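Local atomic coordinates of DUF3244 domain-containing protein (Bacteroides vulgatus ATCC 8482, PDB entry 3D33), a protein that is of unknown function but adopts an immunoglobulin-like beta-sandwich fold and belongs to the DUF3244 family of the E-set clan. Residues Gly16-Asp20 against Asp48-Thr52; Asn28-Thr32 against Lys43-Pro47; Tyr38-Asn44 against Ala75-Ile81. All blocks are in the same frame, centred on the assembly; numbering follows the deposited sequence. Where two conformers were deposited one is given.

Interaction 1: Gly16-Asp20 against Asp48-Thr52; sequences GRWDD and DRDMT
Arg49 lays its guanidinium flat on the indole of Trp18, a stacked cation-pi pair in which CZ sits 3.8 Å from the centroid of the Trp18 five-membered ring. The two planes are 16° apart, and Trp18 NE1 lies over the middle of the guanidinium. Arg49 gets there by a bend at chi3 (72°), with its CD 3.6 Å from Trp18 CZ2. Met51, a selenomethionine, brings CG to the Trp18 ring edge at CH2 (4.1 Å), and its SE makes an oblique Met-aromatic contact.

At the guanidinium edge, NH2 of Arg49 gives a nearly straight hydrogen bond to Asp19 O (2.8 Å, 161°), and NH1 adds a weak one. Arg49 NH1 also donates to Ser98 O. NE and NH2 form a side-on, two-nitrogen salt bridge with Asp48, NE 2.8 Å from OD1. A water links Trp18 NE1 to Asp48 OD1.

Among the charges, Asp20 OD1 comes within 3.6 Å of Asp48 OD2, a like-charge approach that Arg49 may soften.

This fastens the loop after strand 10-11 to the chain where it enters strand 50-57. With edge and face both engaged, the buried guanidinium is fixed in rotation, and Asp48 supplies its counter-charge.

Interaction 2: Asn28-Thr32 against Lys43-Pro47; sequences NCPIT and KNASP
Two groups from the facing segment converge on Pro30 O: Ala45 N through a 2.9 Å hydrogen bond, and Asn44 CA through a CA-H...O contact at 3.3 Å. It sits at the open end of the antiparallel beta hairpin made by strands 31-36 and 39-44, within one sheet of the immunoglobulin-like sandwich. Here the two strands meet their flanking loops.

Two residues further into the hairpin, Thr32 and Lys43 form a hydrogen-bonded pair. Thr32 N donates to Lys43 O and Lys43 N donates back to Thr32 O, this second bond 2.9 Å long and close to straight at 171°. Lys43 O is also approached by Ile31 CA, at 3.3 Å, so it too has both an N-H and a CA-H directed at it.

Between these lies the non-hydrogen-bonded pair Ile31 and Asn44, whose side chains share the face turned to the sandwich interior. Ile31 CD1 presses against the flat amide of Asn44, 3.2 Å from its CG, which is tight packing. Asn44 reaches this place with CG anti to the backbone N (chi1 178°), and a bend at chi2 of Ile31 (-66°) turns CD1 to the amide. Trp18 and Leu14 also lie against Ile31, and Leu101 of strand 100-107 packs on it from the other sheet. On the opposite face Thr32 OG1 and Lys43 CB stand 4.1 Å apart, while the extended lysine carries its amine away from the hairpin.

As strand 39-44 ends, Asn44 closes an Asx turn over the start of the loop. Its OD1, which has Pro30 CB 3.7 Å away, accepts from Ser46 N at 3.0 Å, the donor lying above the amide carbonyl plane.

Interaction 3: Tyr38-Asn44 against Ala75-Ile81; sequences YLLTLKN and AYITISI
Leu40 and Ile79 run alongside each other into the core, with Leu40 CD2 and Ile79 CD1 4.0 Å apart. They form a hydrogen-bonded pair of the antiparallel sheet, where strand 39-44 meets the edge strand 76-80 of the immunoglobulin-like sandwich. Two residues along, Leu42 and Ile77 pair likewise on the same face. Ile53 of the opposing sheet packs against Leu42, Ile77 and Ile79, so this face belongs to the hydrophobic interior. Each pair is joined by N-H...O bonds in both directions, the Leu42 N to Ile77 O bond being 2.8 Å and nearly straight.

The other face carries Leu39, Thr41, Lys43, Tyr76, Thr78 and Ser80. With CG anti to the backbone N (chi1 175°), the Tyr76 ring leans along its own strand and turns its CD1-CE1 side to Thr41 and Lys43. Thr41 CG2 slants in to 3.6 Å from Tyr76 CE1, whereas the Lys43 chain runs beside the ring and brings CE to its edge. Thr41 OG1 rests against Thr78 CG2, the two side chains rising together.

At the far end Ile81 CG1 lies against Tyr38 CB (4.0 Å), the isoleucine nearly perpendicular to the tyrosine. One water bridges Thr41 OG1 (2.7 Å) and Tyr76 OH (3.1 Å).

From the N terminus, the chain leaves strand 10-11 and passes through 16-20, which interaction 1 joins to 48-52, closing a loop of 27 residues. Inside it nests interaction 2, closing the shorter hairpin loop between 28-32 and 43-47. Interaction 3 starts within that hairpin at 38-44 and runs on to 75-81, so it crosses interaction 1 and shares Lys43 and Asn44 with interaction 2. Interactions 2 and 3 set strand 39-44 between its two neighbours in one sheet, while interaction 1 ties a loop to the start of strand 50-57 in the other. Trp18 touches Pro30 and Ile31, connecting interactions 1 and 2.

Interaction 1: Gly16-Asp20 against Asp48-Thr52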
loop_
_atom_site.group_PDB
_atom_site.type_symbol
_atom_site.label_atom_id
_atom_site.label_comp_id
_atom_site.label_asym_id
_atom_site.label_seq_id
_atom_site.Cartn_x
_atom_site.Cartn_y
_atom_site.Cartn_z
ATOM N N GLY A 16 10.303 2.515 5.940
ATOM C CA GLY A 16 9.708 3.377 6.926
ATOM C C GLY A 16 9.835 2.804 8.303
ATOM O O GLY A 16 10.825 2.143 8.637
ATOM N N ARG A 17 8.836 3.090 9.114
ATOM C CA ARG A 17 8.839 2.736 10.508
ATOM C C ARG A 17 7.452 2.212 10.820
ATOM O O ARG A 17 6.465 2.825 10.458
ATOM C CB ARG A 17 9.167 3.987 11.325
ATOM C CG ARG A 17 9.297 3.787 12.766
ATOM C CD ARG A 17 9.831 5.042 13.408
ATOM N NE ARG A 17 9.585 5.014 14.835
ATOM C CZ ARG A 17 9.945 5.970 15.681
ATOM N NH1 ARG A 17 10.600 7.042 15.257
ATOM N NH2 ARG A 17 9.656 5.840 16.968
ATOM N N TRP A 18 7.374 1.075 11.488
ATOM C CA TRP A 18 6.092 0.478 11.844
ATOM C C TRP A 18 6.326 -0.119 13.229
ATOM O O TRP A 18 6.576 -1.311 13.359
ATOM C CB TRP A 18 5.679 -0.584 10.803
ATOM C CG TRP A 18 4.232 -0.989 10.853
ATOM C CD1 TRP A 18 3.695 -2.078 11.490
ATOM C CD2 TRP A 18 3.139 -0.314 10.232
ATOM N NE1 TRP A 18 2.333 -2.104 11.314
ATOM C CE2 TRP A 18 1.963 -1.031 10.546
ATOM C CE3 TRP A 18 3.030 0.852 9.474
ATOM C CZ2 TRP A 18 0.702 -0.631 10.094
ATOM C CZ3 TRP A 18 1.780 1.233 9.008
ATOM C CH2 TRP A 18 0.633 0.511 9.337
ATOM N N ASP A 19 6.321 0.744 14.243
ATOM C CA ASP A 19 6.703 0.357 15.613
ATOM C C ASP A 19 5.757 -0.660 16.232
ATOM O O ASP A 19 4.589 -0.744 15.849
ATOM C CB ASP A 19 6.697 1.569 16.547
ATOM C CG ASP A 19 7.853 2.517 16.306
ATOM O OD1 ASP A 19 8.895 2.089 15.748
ATOM O OD2 ASP A 19 7.696 3.697 16.694
ATOM N N ASP A 20 6.280 -1.392 17.221
ATOM C CA ASP A 20 5.482 -2.224 18.139
ATOM C C ASP A 20 5.121 -3.553 17.487
ATOM O O ASP A 20 5.997 -4.388 17.252
ATOM C CB ASP A 20 4.240 -1.450 18.633
ATOM C CG ASP A 20 3.253 -2.320 19.362
ATOM O OD1 ASP A 20 2.348 -2.875 18.691
ATOM O OD2 ASP A 20 3.361 -2.414 20.606
ATOM N N ASP A 48 -3.080 -4.658 14.142
ATOM C CA ASP A 48 -3.032 -4.087 15.493
ATOM C C ASP A 48 -3.315 -2.589 15.552
ATOM O O ASP A 48 -3.166 -1.990 16.596
ATOM C CB ASP A 48 -1.659 -4.358 16.111
ATOM C CG ASP A 48 -0.524 -3.692 15.345
ATOM O OD1 ASP A 48 -0.800 -2.989 14.359
ATOM O OD2 ASP A 48 0.651 -3.867 15.734
ATOM N N ARG A 49 -3.685 -1.990 14.432
ATOM C CA ARG A 49 -3.994 -0.581 14.414
ATOM C C ARG A 49 -4.827 -0.252 13.185
ATOM O O ARG A 49 -4.743 -0.951 12.159
ATOM C CB ARG A 49 -2.692 0.208 14.403
ATOM C CG ARG A 49 -1.996 0.256 13.051
ATOM C CD ARG A 49 -0.562 0.695 13.223
ATOM N NE ARG A 49 0.194 -0.378 13.830
ATOM C CZ ARG A 49 1.473 -0.301 14.194
ATOM N NH1 ARG A 49 2.177 0.799 13.989
ATOM N NH2 ARG A 49 2.047 -1.353 14.763
ATOM N N ASP A 50 -5.604 0.827 13.266
ATOM C CA ASP A 50 -6.293 1.344 12.077
ATOM C C ASP A 50 -5.224 1.799 11.079
ATOM O O ASP A 50 -4.160 2.315 11.486
ATOM C CB ASP A 50 -7.215 2.518 12.410
ATOM C CG ASP A 50 -8.454 2.120 13.188
ATOM O OD1 ASP A 50 -8.801 0.922 13.302
ATOM O OD2 ASP A 50 -9.115 3.052 13.690
HETATM N N MSE A 51 -5.533 1.625 9.788
HETATM C CA MSE A 51 -4.587 1.947 8.726
HETATM C C MSE A 51 -5.220 2.809 7.645
HETATM O O MSE A 51 -6.451 2.856 7.479
HETATM C CB MSE A 51 -4.077 0.682 8.050
HETATM C CG MSE A 51 -3.334 -0.284 8.918
HETATM SE SE MSE A 51 -2.557 -1.659 7.738
HETATM C CE MSE A 51 -4.034 -1.777 6.287
ATOM N N THR A 52 -4.372 3.545 6.943
ATOM C CA THR A 52 -4.779 4.280 5.756
ATOM C C THR A 52 -3.835 3.906 4.638
ATOM O O THR A 52 -2.618 3.846 4.845
ATOM C CB THR A 52 -4.717 5.799 5.947
ATOM O OG1 THR A 52 -5.627 6.198 6.985
ATOM C CG2 THR A 52 -5.088 6.489 4.626
HETATM O O HOH W 1 0.334 -3.899 12.016
#

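Interaction 2: Asn28-Thr32 against Lys43-Pro47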
loop_
_atom_site.group_PDB
_atom_site.type_symbol
_atom_site.label_atom_id
_atom_site.label_comp_id
_atom_site.label_asym_id
_atom_site.label_seq_id
_atom_site.Cartn_x
_atom_site.Cartn_y
_atom_site.Cartn_z
ATOM N N ASN A 28 11.208 -8.295 11.627
ATOM C CA ASN A 28 10.598 -8.266 10.294
ATOM C C ASN A 28 9.302 -7.452 10.290
ATOM O O ASN A 28 8.404 -7.692 11.104
ATOM C CB ASN A 28 10.318 -9.690 9.791
ATOM N N CYS A 29 9.224 -6.477 9.389
ATOM C CA CYS A 29 8.015 -5.668 9.230
ATOM C C CYS A 29 6.824 -6.563 8.914
ATOM O O CYS A 29 6.921 -7.421 8.028
ATOM C CB CYS A 29 8.222 -4.676 8.091
ATOM S SG CYS A 29 6.867 -3.565 7.821
ATOM N N PRO A 30 5.698 -6.387 9.632
ATOM C CA PRO A 30 4.525 -7.219 9.335
ATOM C C PRO A 30 3.774 -6.927 8.038
ATOM O O PRO A 30 2.939 -7.761 7.623
ATOM C CB PRO A 30 3.587 -6.920 10.508
ATOM C CG PRO A 30 3.920 -5.552 10.923
ATOM C CD PRO A 30 5.430 -5.484 10.768
ATOM N N ILE A 31 4.031 -5.768 7.421
ATOM C CA ILE A 31 3.325 -5.355 6.215
ATOM C C ILE A 31 4.162 -5.691 4.980
ATOM O O ILE A 31 5.318 -5.316 4.912
ATOM C CB ILE A 31 3.044 -3.831 6.186
ATOM C CG1 ILE A 31 2.467 -3.322 7.523
ATOM C CG2 ILE A 31 2.127 -3.504 4.986
ATOM C CD1 ILE A 31 1.127 -3.846 7.822
ATOM N N THR A 32 3.577 -6.424 4.029
ATOM C CA THR A 32 4.225 -6.660 2.725
ATOM C C THR A 32 3.193 -6.436 1.620
ATOM O O THR A 32 1.981 -6.542 1.834
ATOM C CB THR A 32 4.803 -8.077 2.640
ATOM O OG1 THR A 32 3.767 -9.019 2.842
ATOM C CG2 THR A 32 5.879 -8.314 3.711
ATOM N N LYS A 43 -0.605 -7.517 2.657
ATOM C CA LYS A 43 -0.814 -8.399 3.805
ATOM C C LYS A 43 -0.180 -7.813 5.036
ATOM O O LYS A 43 0.867 -7.186 4.956
ATOM C CB LYS A 43 -0.233 -9.752 3.499
ATOM C CG LYS A 43 -1.015 -10.445 2.403
ATOM C CD LYS A 43 -0.749 -11.914 2.373
ATOM C CE LYS A 43 -1.589 -12.580 1.314
ATOM N NZ LYS A 43 -1.713 -14.029 1.614
ATOM N N ASN A 44 -0.820 -8.055 6.176
ATOM C CA ASN A 44 -0.367 -7.538 7.452
ATOM C C ASN A 44 -0.399 -8.731 8.410
ATOM O O ASN A 44 -1.478 -9.214 8.759
ATOM C CB ASN A 44 -1.290 -6.418 7.940
ATOM C CG ASN A 44 -0.883 -5.860 9.301
ATOM O OD1 ASN A 44 -0.001 -6.399 9.964
ATOM N ND2 ASN A 44 -1.564 -4.793 9.734
ATOM N N ALA A 45 0.775 -9.191 8.817
ATOM C CA ALA A 45 0.905 -10.402 9.633
ATOM C C ALA A 45 0.555 -10.177 11.105
ATOM O O ALA A 45 0.445 -11.155 11.881
ATOM C CB ALA A 45 2.301 -10.997 9.521
ATOM N N SER A 46 0.382 -8.924 11.502
ATOM C CA SER A 46 0.096 -8.597 12.901
ATOM C C SER A 46 -0.868 -7.409 12.975
ATOM O O SER A 46 -0.469 -6.304 13.372
ATOM C CB SER A 46 1.402 -8.295 13.654
ATOM O OG SER A 46 2.470 -9.075 13.152
ATOM N N PRO A 47 -2.144 -7.620 12.585
ATOM C CA PRO A 47 -3.132 -6.532 12.588
ATOM C C PRO A 47 -3.268 -5.966 13.990
ATOM O O PRO A 47 -3.515 -6.703 14.926
ATOM C CB PRO A 47 -4.436 -7.221 12.148
ATOM C CG PRO A 47 -4.011 -8.482 11.509
ATOM C CD PRO A 47 -2.748 -8.889 12.136
#

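Interaction 3: Tyr38-Asn44 against Ala75-Ile81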
loop_
_atom_site.group_PDB
_atom_site.type_symbol
_atom_site.label_atom_id
_atom_site.label_comp_id
_atom_site.label_asym_id
_atom_site.label_seq_id
_atom_site.Cartn_x
_atom_site.Cartn_y
_atom_site.Cartn_z
ATOM N N TYR A 38 -2.294 -6.700 -12.584
ATOM C CA TYR A 38 -2.862 -5.420 -12.185
ATOM C C TYR A 38 -3.677 -5.481 -10.887
ATOM O O TYR A 38 -4.614 -4.700 -10.680
ATOM C CB TYR A 38 -3.805 -4.906 -13.271
ATOM C CG TYR A 38 -3.159 -4.519 -14.582
ATOM C CD1 TYR A 38 -1.959 -3.823 -14.618
ATOM C CD2 TYR A 38 -3.784 -4.818 -15.792
ATOM C CE1 TYR A 38 -1.384 -3.453 -15.825
ATOM C CE2 TYR A 38 -3.220 -4.455 -16.997
ATOM C CZ TYR A 38 -2.019 -3.770 -17.015
ATOM O OH TYR A 38 -1.453 -3.399 -18.231
ATOM N N LEU A 39 -3.368 -6.445 -10.044
ATOM C CA LEU A 39 -3.910 -6.464 -8.704
ATOM C C LEU A 39 -2.742 -6.315 -7.756
ATOM O O LEU A 39 -1.766 -7.076 -7.838
ATOM C CB LEU A 39 -4.636 -7.764 -8.436
ATOM C CG LEU A 39 -5.507 -7.814 -7.184
ATOM C CD1 LEU A 39 -6.722 -6.911 -7.326
ATOM C CD2 LEU A 39 -5.923 -9.261 -6.933
ATOM N N LEU A 40 -2.882 -5.350 -6.852
ATOM C CA LEU A 40 -1.951 -5.118 -5.766
ATOM C C LEU A 40 -2.517 -5.779 -4.504
ATOM O O LEU A 40 -3.688 -5.621 -4.227
ATOM C CB LEU A 40 -1.816 -3.625 -5.590
ATOM C CG LEU A 40 -0.872 -2.983 -4.600
ATOM C CD1 LEU A 40 -0.689 -1.510 -5.047
ATOM C CD2 LEU A 40 -1.439 -3.054 -3.189
ATOM N N THR A 41 -1.691 -6.536 -3.783
ATOM C CA THR A 41 -2.129 -7.199 -2.559
ATOM C C THR A 41 -1.268 -6.747 -1.402
ATOM O O THR A 41 -0.032 -6.821 -1.472
ATOM C CB THR A 41 -2.070 -8.755 -2.664
ATOM O OG1 THR A 41 -2.939 -9.209 -3.712
ATOM C CG2 THR A 41 -2.469 -9.438 -1.322
ATOM N N LEU A 42 -1.923 -6.316 -0.333
ATOM C CA LEU A 42 -1.262 -5.997 0.917
ATOM C C LEU A 42 -1.622 -7.033 1.966
ATOM O O LEU A 42 -2.777 -7.380 2.133
ATOM C CB LEU A 42 -1.655 -4.609 1.423
ATOM C CG LEU A 42 -1.107 -4.186 2.779
ATOM C CD1 LEU A 42 -0.936 -2.653 2.849
ATOM C CD2 LEU A 42 -1.974 -4.685 3.960
ATOM N N LYS A 43 -0.605 -7.517 2.657
ATOM C CA LYS A 43 -0.814 -8.399 3.805
ATOM C C LYS A 43 -0.180 -7.813 5.036
ATOM O O LYS A 43 0.867 -7.186 4.956
ATOM C CB LYS A 43 -0.233 -9.752 3.499
ATOM C CG LYS A 43 -1.015 -10.445 2.403
ATOM C CD LYS A 43 -0.749 -11.914 2.373
ATOM C CE LYS A 43 -1.589 -12.580 1.314
ATOM N NZ LYS A 43 -1.713 -14.029 1.614
ATOM N N ASN A 44 -0.820 -8.055 6.176
ATOM C CA ASN A 44 -0.367 -7.538 7.452
ATOM C C ASN A 44 -0.399 -8.731 8.410
ATOM O O ASN A 44 -1.478 -9.214 8.759
ATOM C CB ASN A 44 -1.290 -6.418 7.940
ATOM C CG ASN A 44 -0.883 -5.860 9.301
ATOM O OD1 ASN A 44 -0.001 -6.399 9.964
ATOM N ND2 ASN A 44 -1.564 -4.793 9.734
ATOM N N ALA A 75 -5.750 -7.025 7.887
ATOM C CA ALA A 75 -4.868 -8.151 7.593
ATOM C C ALA A 75 -4.543 -8.357 6.104
ATOM O O ALA A 75 -3.503 -8.961 5.758
ATOM C CB ALA A 75 -5.462 -9.439 8.181
ATOM N N TYR A 76 -5.436 -7.890 5.240
ATOM C CA TYR A 76 -5.440 -8.276 3.817
ATOM C C TYR A 76 -6.331 -7.333 3.027
ATOM O O TYR A 76 -7.512 -7.167 3.357
ATOM C CB TYR A 76 -5.953 -9.695 3.673
ATOM C CG TYR A 76 -6.140 -10.215 2.271
ATOM C CD1 TYR A 76 -5.048 -10.660 1.530
ATOM C CD2 TYR A 76 -7.399 -10.312 1.694
ATOM C CE1 TYR A 76 -5.203 -11.154 0.246
ATOM C CE2 TYR A 76 -7.560 -10.821 0.420
ATOM C CZ TYR A 76 -6.457 -11.224 -0.303
ATOM O OH TYR A 76 -6.633 -11.746 -1.567
ATOM N N ILE A 77 -5.762 -6.751 1.972
ATOM C CA ILE A 77 -6.427 -5.752 1.139
ATOM C C ILE A 77 -5.948 -6.029 -0.278
ATOM O O ILE A 77 -4.753 -6.238 -0.483
ATOM C CB ILE A 77 -6.021 -4.289 1.587
ATOM C CG1 ILE A 77 -6.537 -3.963 2.999
ATOM C CG2 ILE A 77 -6.503 -3.232 0.598
ATOM C CD1 ILE A 77 -8.072 -4.011 3.133
ATOM N N THR A 78 -6.867 -6.064 -1.233
ATOM C CA THR A 78 -6.482 -6.002 -2.649
ATOM C C THR A 78 -6.963 -4.712 -3.310
ATOM O O THR A 78 -8.049 -4.174 -2.995
ATOM C CB THR A 78 -6.946 -7.212 -3.467
ATOM O OG1 THR A 78 -8.387 -7.221 -3.572
ATOM C CG2 THR A 78 -6.441 -8.517 -2.830
ATOM N N ILE A 79 -6.139 -4.235 -4.221
ATOM C CA ILE A 79 -6.405 -2.987 -4.935
ATOM C C ILE A 79 -6.161 -3.234 -6.421
ATOM O O ILE A 79 -5.061 -3.604 -6.821
ATOM C CB ILE A 79 -5.482 -1.864 -4.468
ATOM C CG1 ILE A 79 -5.624 -1.600 -2.969
ATOM C CG2 ILE A 79 -5.747 -0.563 -5.253
ATOM C CD1 ILE A 79 -4.568 -0.626 -2.435
ATOM N N SER A 80 -7.175 -2.992 -7.238
ATOM C CA SER A 80 -7.011 -3.082 -8.698
ATOM C C SER A 80 -6.348 -1.823 -9.185
ATOM O O SER A 80 -6.846 -0.706 -8.940
ATOM C CB SER A 80 -8.333 -3.209 -9.424
ATOM O OG SER A 80 -8.063 -3.253 -10.819
ATOM N N ILE A 81 -5.219 -1.993 -9.867
ATOM C CA ILE A 81 -4.519 -0.870 -10.497
ATOM C C ILE A 81 -4.775 -0.828 -12.013
ATOM O O ILE A 81 -4.181 -0.052 -12.742
ATOM C CB ILE A 81 -3.007 -0.912 -10.196
ATOM C CG1 ILE A 81 -2.313 -2.150 -10.789
ATOM C CG2 ILE A 81 -2.769 -0.874 -8.670
ATOM C CD1 ILE A 81 -0.759 -2.109 -10.618
HETATM O O HOH W 2 -7.678 -6.125 -11.372
HETATM O O HOH W 3 -4.168 -11.603 -3.500
#